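Collagen adhesin (Staphylococcus aureus, PDB 2F68) is a surface adhesin that attaches the bacterium to host collagen, probably by wrapping its two domains around the triple helix in a 'collagen hug'. Local coordinates at residues K63-V71 / G81-G89; L198-H209 / G215-F226. All coordinates share one frame; numbering follows the deposited sequence.

Contact 1 (K63-V71 / G81-G89); sequences KIEGYSKTV and GQAVITPDG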
# COMPACT_ATOMS: atom_id res chain seq x y z
N LYS A 63 0.58 -9.23 12.00
CA LYS A 63 1.35 -8.01 11.77
C LYS A 63 0.45 -6.88 11.27
O LYS A 63 -0.28 -7.03 10.29
CB LYS A 63 2.48 -8.28 10.77
CG LYS A 63 3.42 -7.10 10.53
CD LYS A 63 4.58 -7.50 9.62
CE LYS A 63 5.47 -6.31 9.28
NZ LYS A 63 6.24 -5.81 10.46
N ILE A 64 0.52 -5.75 11.97
CA ILE A 64 -0.20 -4.54 11.57
C ILE A 64 0.78 -3.50 11.04
O ILE A 64 1.76 -3.17 11.71
CB ILE A 64 -1.05 -3.96 12.74
CG1 ILE A 64 -2.07 -4.99 13.26
CG2 ILE A 64 -1.73 -2.64 12.33
CD1 ILE A 64 -3.14 -5.42 12.24
N GLU A 65 0.52 -3.01 9.83
CA GLU A 65 1.40 -2.04 9.18
C GLU A 65 0.65 -0.74 8.88
O GLU A 65 -0.26 -0.72 8.05
CB GLU A 65 2.00 -2.63 7.90
CG GLU A 65 2.87 -3.86 8.11
CD GLU A 65 3.43 -4.42 6.82
OE1 GLU A 65 4.19 -3.70 6.13
OE2 GLU A 65 3.12 -5.58 6.49
N GLY A 66 1.05 0.33 9.55
CA GLY A 66 0.45 1.64 9.36
C GLY A 66 0.98 2.33 8.11
O GLY A 66 2.19 2.51 7.96
N TYR A 67 0.07 2.71 7.22
CA TYR A 67 0.43 3.41 5.99
C TYR A 67 0.99 4.80 6.30
O TYR A 67 0.35 5.60 6.99
CB TYR A 67 -0.77 3.51 5.04
CG TYR A 67 -1.20 2.18 4.45
CD1 TYR A 67 -2.24 1.45 5.02
CD2 TYR A 67 -0.57 1.67 3.32
CE1 TYR A 67 -2.64 0.23 4.47
CE2 TYR A 67 -0.96 0.45 2.76
CZ TYR A 67 -1.99 -0.26 3.35
OH TYR A 67 -2.38 -1.46 2.80
N SER A 68 2.19 5.07 5.78
CA SER A 68 2.94 6.29 6.10
C SER A 68 2.21 7.57 5.68
O SER A 68 2.09 7.87 4.50
CB SER A 68 4.34 6.24 5.47
OG SER A 68 5.08 5.15 5.98
N LYS A 69 1.73 8.31 6.68
CA LYS A 69 1.03 9.58 6.45
C LYS A 69 1.37 10.62 7.51
O LYS A 69 1.64 10.28 8.67
CB LYS A 69 -0.49 9.35 6.41
CG LYS A 69 -1.03 8.82 5.08
CD LYS A 69 -1.12 9.92 4.03
CE LYS A 69 -1.65 9.37 2.71
NZ LYS A 69 -1.74 10.43 1.67
N THR A 70 1.35 11.89 7.11
CA THR A 70 1.59 13.01 8.01
C THR A 70 0.45 14.03 7.89
O THR A 70 0.36 14.75 6.89
CB THR A 70 2.95 13.68 7.75
OG1 THR A 70 3.98 12.69 7.69
CG2 THR A 70 3.29 14.68 8.86
N VAL A 71 -0.42 14.06 8.90
CA VAL A 71 -1.60 14.93 8.89
C VAL A 71 -1.52 15.96 10.02
O VAL A 71 -1.40 15.59 11.19
CB VAL A 71 -2.92 14.11 9.01
CG1 VAL A 71 -4.13 15.02 8.84
CG2 VAL A 71 -2.96 12.99 7.97
N GLY A 81 -0.75 20.76 16.30
CA GLY A 81 -0.22 19.41 16.46
C GLY A 81 0.06 18.72 15.14
O GLY A 81 -0.15 19.30 14.07
N GLN A 82 0.55 17.48 15.21
CA GLN A 82 0.88 16.70 14.02
C GLN A 82 0.65 15.21 14.24
O GLN A 82 1.03 14.65 15.28
CB GLN A 82 2.33 16.96 13.60
CG GLN A 82 2.65 16.56 12.16
CD GLN A 82 4.11 16.81 11.79
OE1 GLN A 82 5.02 16.38 12.49
NE2 GLN A 82 4.32 17.51 10.68
N ALA A 83 0.03 14.56 13.25
CA ALA A 83 -0.21 13.12 13.28
C ALA A 83 0.75 12.40 12.33
O ALA A 83 0.62 12.49 11.11
CB ALA A 83 -1.66 12.82 12.91
N VAL A 84 1.71 11.69 12.91
CA VAL A 84 2.70 10.95 12.13
C VAL A 84 2.44 9.44 12.24
O VAL A 84 2.58 8.86 13.32
CB VAL A 84 4.15 11.29 12.56
CG1 VAL A 84 5.16 10.50 11.73
CG2 VAL A 84 4.42 12.78 12.43
N ILE A 85 2.06 8.84 11.12
CA ILE A 85 1.78 7.40 11.07
C ILE A 85 2.92 6.68 10.35
O ILE A 85 3.31 7.04 9.24
CB ILE A 85 0.42 7.09 10.37
CG1 ILE A 85 -0.74 7.85 11.05
CG2 ILE A 85 0.12 5.60 10.39
CD1 ILE A 85 -1.11 9.16 10.38
N THR A 86 3.46 5.66 11.02
CA THR A 86 4.53 4.83 10.47
C THR A 86 4.14 3.34 10.52
O THR A 86 3.25 2.98 11.30
CB THR A 86 5.87 5.04 11.22
OG1 THR A 86 5.67 4.90 12.64
CG2 THR A 86 6.45 6.43 10.93
N PRO A 87 4.78 2.49 9.69
CA PRO A 87 4.49 1.05 9.65
C PRO A 87 4.57 0.32 11.00
O PRO A 87 4.06 -0.80 11.12
CB PRO A 87 5.57 0.50 8.71
CG PRO A 87 5.90 1.64 7.83
CD PRO A 87 5.81 2.85 8.70
N ASP A 88 5.18 0.95 12.00
CA ASP A 88 5.36 0.33 13.31
C ASP A 88 4.69 1.08 14.46
O ASP A 88 4.61 0.56 15.58
CB ASP A 88 6.85 0.12 13.61
CG ASP A 88 7.51 -0.87 12.67
OD1 ASP A 88 6.81 -1.76 12.12
OD2 ASP A 88 8.74 -0.78 12.47
N GLY A 89 4.19 2.29 14.19
CA GLY A 89 3.52 3.09 15.21
C GLY A 89 2.93 4.40 14.71
O GLY A 89 3.29 4.89 13.64
O HOH W 1 4.57 -3.48 11.36
O HOH W 2 7.38 -2.85 9.64
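K69 and I85 trade two backbone hydrogen bonds: I85 N reaches K69 O at 2.9 Å, almost straight at 174°, while the return bond from K69 N to I85 O is longer, 3.3 Å. V71 and A83 form the next hydrogen-bonded pair of this antiparallel beta hairpin (strands 62-75 and 78-86 of the Ig-like domain), with A83 N 2.7 Å from V71 O. At the non-hydrogen-bonded pair between, T70 and V84, the T70 CG2 methyl turns to the Q82 amide, 3.5 Å from NE2. I85 works the other face: it packs CD1 against K69 O and CB, while CG2, anti to the backbone N, lies 3.4 Å from Y67 O. Past I85 comes the type I turn T86-G89, where P87 CA makes a CA-H...O contact with G66 O at 3.2 Å and P87 CD lies 3.6 Å from S68 OG, which itself bonds to P161 O. K63 NZ, also held by T58 O, is bridged by one water to P87 O and by another to D88 OD1. F110 and A300 back the face of I85, K69 and V71. Direct backbone pairing thus gives way to a solvated link, K63 NZ and D88 OD1 staying 4.4 Å apart, short of a salt bridge.

Contact 2 (L198-H209 / G215-F226); sequences LSTLNINVTGTH and GQSAITDFEKAF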
# COMPACT_ATOMS: atom_id res chain seq x y z
N LEU A 198 10.86 4.55 -14.66
CA LEU A 198 11.48 3.56 -15.54
C LEU A 198 12.57 2.73 -14.84
O LEU A 198 12.78 1.56 -15.17
CB LEU A 198 12.05 4.24 -16.79
CG LEU A 198 12.64 3.40 -17.93
CD1 LEU A 198 11.61 2.48 -18.56
CD2 LEU A 198 13.27 4.30 -18.98
N SER A 199 13.25 3.35 -13.88
CA SER A 199 14.34 2.70 -13.15
C SER A 199 13.87 1.60 -12.20
O SER A 199 14.67 0.75 -11.78
CB SER A 199 15.15 3.75 -12.37
OG SER A 199 14.34 4.44 -11.44
N THR A 200 12.58 1.61 -11.87
CA THR A 200 12.00 0.63 -10.95
C THR A 200 11.23 -0.48 -11.67
O THR A 200 10.27 -1.04 -11.12
CB THR A 200 11.08 1.31 -9.91
OG1 THR A 200 10.07 2.07 -10.58
CG2 THR A 200 11.88 2.24 -8.99
N LEU A 201 11.66 -0.80 -12.89
CA LEU A 201 10.97 -1.79 -13.72
C LEU A 201 11.14 -3.22 -13.18
O LEU A 201 10.29 -3.69 -12.43
CB LEU A 201 11.45 -1.69 -15.18
CG LEU A 201 10.54 -2.09 -16.36
CD1 LEU A 201 10.37 -3.60 -16.49
CD2 LEU A 201 9.19 -1.38 -16.32
N ASN A 202 12.25 -3.87 -13.54
CA ASN A 202 12.57 -5.26 -13.17
C ASN A 202 11.59 -6.36 -13.65
O ASN A 202 10.37 -6.22 -13.52
CB ASN A 202 12.94 -5.42 -11.68
CG ASN A 202 11.73 -5.43 -10.74
OD1 ASN A 202 11.50 -4.49 -9.99
ND2 ASN A 202 10.97 -6.52 -10.78
N ILE A 203 12.16 -7.44 -14.19
CA ILE A 203 11.38 -8.57 -14.69
C ILE A 203 11.85 -9.87 -14.03
O ILE A 203 13.05 -10.16 -14.00
CB ILE A 203 11.47 -8.72 -16.24
CG1 ILE A 203 11.24 -7.38 -16.96
CG2 ILE A 203 10.47 -9.76 -16.75
CD1 ILE A 203 12.52 -6.65 -17.34
N ASN A 204 10.90 -10.64 -13.51
CA ASN A 204 11.20 -11.95 -12.92
C ASN A 204 10.71 -13.09 -13.81
O ASN A 204 9.51 -13.22 -14.06
CB ASN A 204 10.59 -12.07 -11.51
CG ASN A 204 11.08 -13.30 -10.77
OD1 ASN A 204 12.26 -13.65 -10.82
ND2 ASN A 204 10.16 -13.96 -10.06
N VAL A 205 11.65 -13.90 -14.28
CA VAL A 205 11.34 -15.04 -15.14
C VAL A 205 11.60 -16.35 -14.39
O VAL A 205 12.67 -16.54 -13.81
CB VAL A 205 12.14 -15.02 -16.47
CG1 VAL A 205 11.58 -16.04 -17.45
CG2 VAL A 205 12.11 -13.62 -17.10
N THR A 206 10.60 -17.23 -14.39
CA THR A 206 10.71 -18.54 -13.75
C THR A 206 10.30 -19.66 -14.71
O THR A 206 9.32 -19.53 -15.44
CB THR A 206 9.86 -18.64 -12.46
OG1 THR A 206 8.53 -18.17 -12.72
CG2 THR A 206 10.48 -17.81 -11.34
N GLY A 207 11.06 -20.75 -14.69
CA GLY A 207 10.80 -21.90 -15.56
C GLY A 207 12.07 -22.48 -16.15
O GLY A 207 13.02 -22.81 -15.43
N THR A 208 12.10 -22.59 -17.48
CA THR A 208 13.26 -23.11 -18.20
C THR A 208 14.36 -22.06 -18.28
O THR A 208 15.55 -22.38 -18.16
CB THR A 208 12.88 -23.58 -19.63
OG1 THR A 208 11.65 -24.33 -19.58
CG2 THR A 208 13.97 -24.46 -20.23
N HIS A 209 13.96 -20.80 -18.47
CA HIS A 209 14.90 -19.68 -18.56
C HIS A 209 14.80 -18.81 -17.30
O HIS A 209 14.52 -17.61 -17.38
CB HIS A 209 14.62 -18.85 -19.82
CG HIS A 209 14.72 -19.63 -21.09
ND1 HIS A 209 15.84 -19.59 -21.90
CD2 HIS A 209 13.85 -20.46 -21.70
CE1 HIS A 209 15.65 -20.37 -22.95
NE2 HIS A 209 14.45 -20.91 -22.85
N GLY A 215 17.38 -3.29 -12.29
CA GLY A 215 18.27 -2.14 -12.41
C GLY A 215 17.97 -1.27 -13.62
O GLY A 215 16.86 -1.29 -14.16
N GLN A 216 18.98 -0.51 -14.05
CA GLN A 216 18.86 0.37 -15.21
C GLN A 216 18.96 -0.42 -16.52
O GLN A 216 18.37 -0.04 -17.53
CB GLN A 216 19.94 1.46 -15.16
CG GLN A 216 19.71 2.64 -16.11
CD GLN A 216 18.51 3.49 -15.74
OE1 GLN A 216 18.26 3.76 -14.56
NE2 GLN A 216 17.77 3.93 -16.75
N SER A 217 19.72 -1.52 -16.48
CA SER A 217 19.92 -2.37 -17.66
C SER A 217 18.92 -3.52 -17.74
O SER A 217 19.10 -4.45 -18.52
CB SER A 217 21.36 -2.91 -17.67
OG SER A 217 21.62 -3.68 -16.51
N ALA A 218 17.85 -3.43 -16.94
CA ALA A 218 16.84 -4.49 -16.84
C ALA A 218 16.17 -4.83 -18.17
O ALA A 218 15.96 -6.01 -18.47
CB ALA A 218 15.79 -4.11 -15.80
N ILE A 219 15.84 -3.81 -18.95
CA ILE A 219 15.20 -4.00 -20.26
C ILE A 219 16.22 -4.48 -21.30
O ILE A 219 15.91 -5.36 -22.11
CB ILE A 219 14.50 -2.70 -20.75
CG1 ILE A 219 13.55 -2.16 -19.67
CG2 ILE A 219 13.75 -2.94 -22.06
CD1 ILE A 219 13.19 -0.69 -19.84
N THR A 220 17.42 -3.91 -21.26
CA THR A 220 18.49 -4.25 -22.19
C THR A 220 18.95 -5.70 -22.02
O THR A 220 19.18 -6.40 -23.01
CB THR A 220 19.70 -3.29 -22.04
OG1 THR A 220 19.24 -1.94 -21.93
CG2 THR A 220 20.64 -3.40 -23.24
N ASP A 221 19.07 -6.15 -20.77
CA ASP A 221 19.48 -7.52 -20.46
C ASP A 221 18.41 -8.55 -20.79
O ASP A 221 18.72 -9.69 -21.12
CB ASP A 221 19.89 -7.64 -18.98
CG ASP A 221 21.15 -6.85 -18.65
OD1 ASP A 221 22.05 -6.74 -19.52
OD2 ASP A 221 21.25 -6.35 -17.51
N PHE A 222 17.14 -8.13 -20.71
CA PHE A 222 16.01 -8.99 -21.05
C PHE A 222 15.91 -9.22 -22.56
O PHE A 222 15.68 -10.34 -23.01
CB PHE A 222 14.70 -8.40 -20.51
CG PHE A 222 13.49 -9.28 -20.71
CD1 PHE A 222 13.17 -10.26 -19.78
CD2 PHE A 222 12.68 -9.12 -21.83
CE1 PHE A 222 12.05 -11.08 -19.96
CE2 PHE A 222 11.56 -9.93 -22.02
CZ PHE A 222 11.25 -10.91 -21.09
N GLU A 223 16.08 -8.14 -23.32
CA GLU A 223 15.98 -8.20 -24.78
C GLU A 223 17.17 -8.91 -25.43
O GLU A 223 17.05 -9.43 -26.54
CB GLU A 223 15.82 -6.79 -25.36
CG GLU A 223 14.46 -6.15 -25.07
CD GLU A 223 14.32 -4.75 -25.65
OE1 GLU A 223 15.18 -4.32 -26.45
OE2 GLU A 223 13.33 -4.06 -25.30
N LYS A 224 18.31 -8.92 -24.74
CA LYS A 224 19.50 -9.62 -25.21
C LYS A 224 19.43 -11.12 -24.94
O LYS A 224 19.81 -11.93 -25.78
CB LYS A 224 20.77 -9.03 -24.58
CG LYS A 224 21.24 -7.74 -25.24
CD LYS A 224 22.49 -7.20 -24.55
CE LYS A 224 22.97 -5.91 -25.19
NZ LYS A 224 23.53 -6.11 -26.56
N ALA A 225 18.95 -11.48 -23.75
CA ALA A 225 18.79 -12.88 -23.36
C ALA A 225 17.63 -13.55 -24.11
O ALA A 225 17.66 -14.75 -24.38
CB ALA A 225 18.59 -13.00 -21.86
N PHE A 226 16.61 -12.75 -24.43
CA PHE A 226 15.47 -13.22 -25.22
C PHE A 226 15.38 -12.41 -26.52
O PHE A 226 14.75 -11.36 -26.55
CB PHE A 226 14.17 -13.10 -24.42
CG PHE A 226 14.20 -13.80 -23.08
CD1 PHE A 226 14.00 -15.17 -22.99
CD2 PHE A 226 14.41 -13.08 -21.91
CE1 PHE A 226 14.02 -15.82 -21.76
CE2 PHE A 226 14.44 -13.71 -20.68
CZ PHE A 226 14.24 -15.09 -20.60
O HOH W 3 14.48 -2.25 -13.19
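F222, F226 and A218 of the helical segment turn toward I203, V205 and H209, and this contact is chiefly apolar. The F222 ring is met twice at CE1: V205 CG2 comes in at its edge, near the ring plane, at 3.8 Å, and I203 CG2 approaches obliquely at the same separation. With CG anti to the backbone N (chi1 -175°), F222 extends its ring from the helix to these branched side chains. I203 also sends CD1 to A218, 3.7 Å from its O. L198 CD1 meets I219 CD1 at 3.8 Å, the side chains crossing at about a right angle.

The aromatic term is an offset edge-to-face pair, the edge of F226 toward the face of H209, planes at 63°. H209 CB lies 3.6 Å from F226 CE1. Y248 meets both rings.

Polar linkage comes through one water, which donates to G215 O at 2.7 Å, donates weakly to S199 O and accepts a weak bond from N202 N.

Overall, a short helix packs on one face of the antiparallel sheet of the collagen-binding domain. Helix 218-225 runs at 32° to strand 203-207, axes 10.3 Å apart at closest; I231 of strand 230-234 touches I203, I219 and F222, and strand 252-262 pairs alongside strand 203-207.

In the fold
The two contacts belong to different domains, contact 1 to the bacterial Ig domain and contact 2 to the collagen-binding domain, on opposite sides of the chain's centre and about 17 Å apart at their nearest atoms. They share no strand or helix. Contact 1 has its centre about 12 Å from the chain's centre, against about 24 Å for contact 2. Each is partly buried: I85 and A83 in one, I203, V205, F222 and F226 in the other are buried, while T70 and D88, and S199 and Q216, are exposed. Contact 1 joins neighbouring strands of one hairpin, so its main currency is backbone hydrogen bonds; contact 2 lays a helix over a sheet, and there side-chain packing does the work.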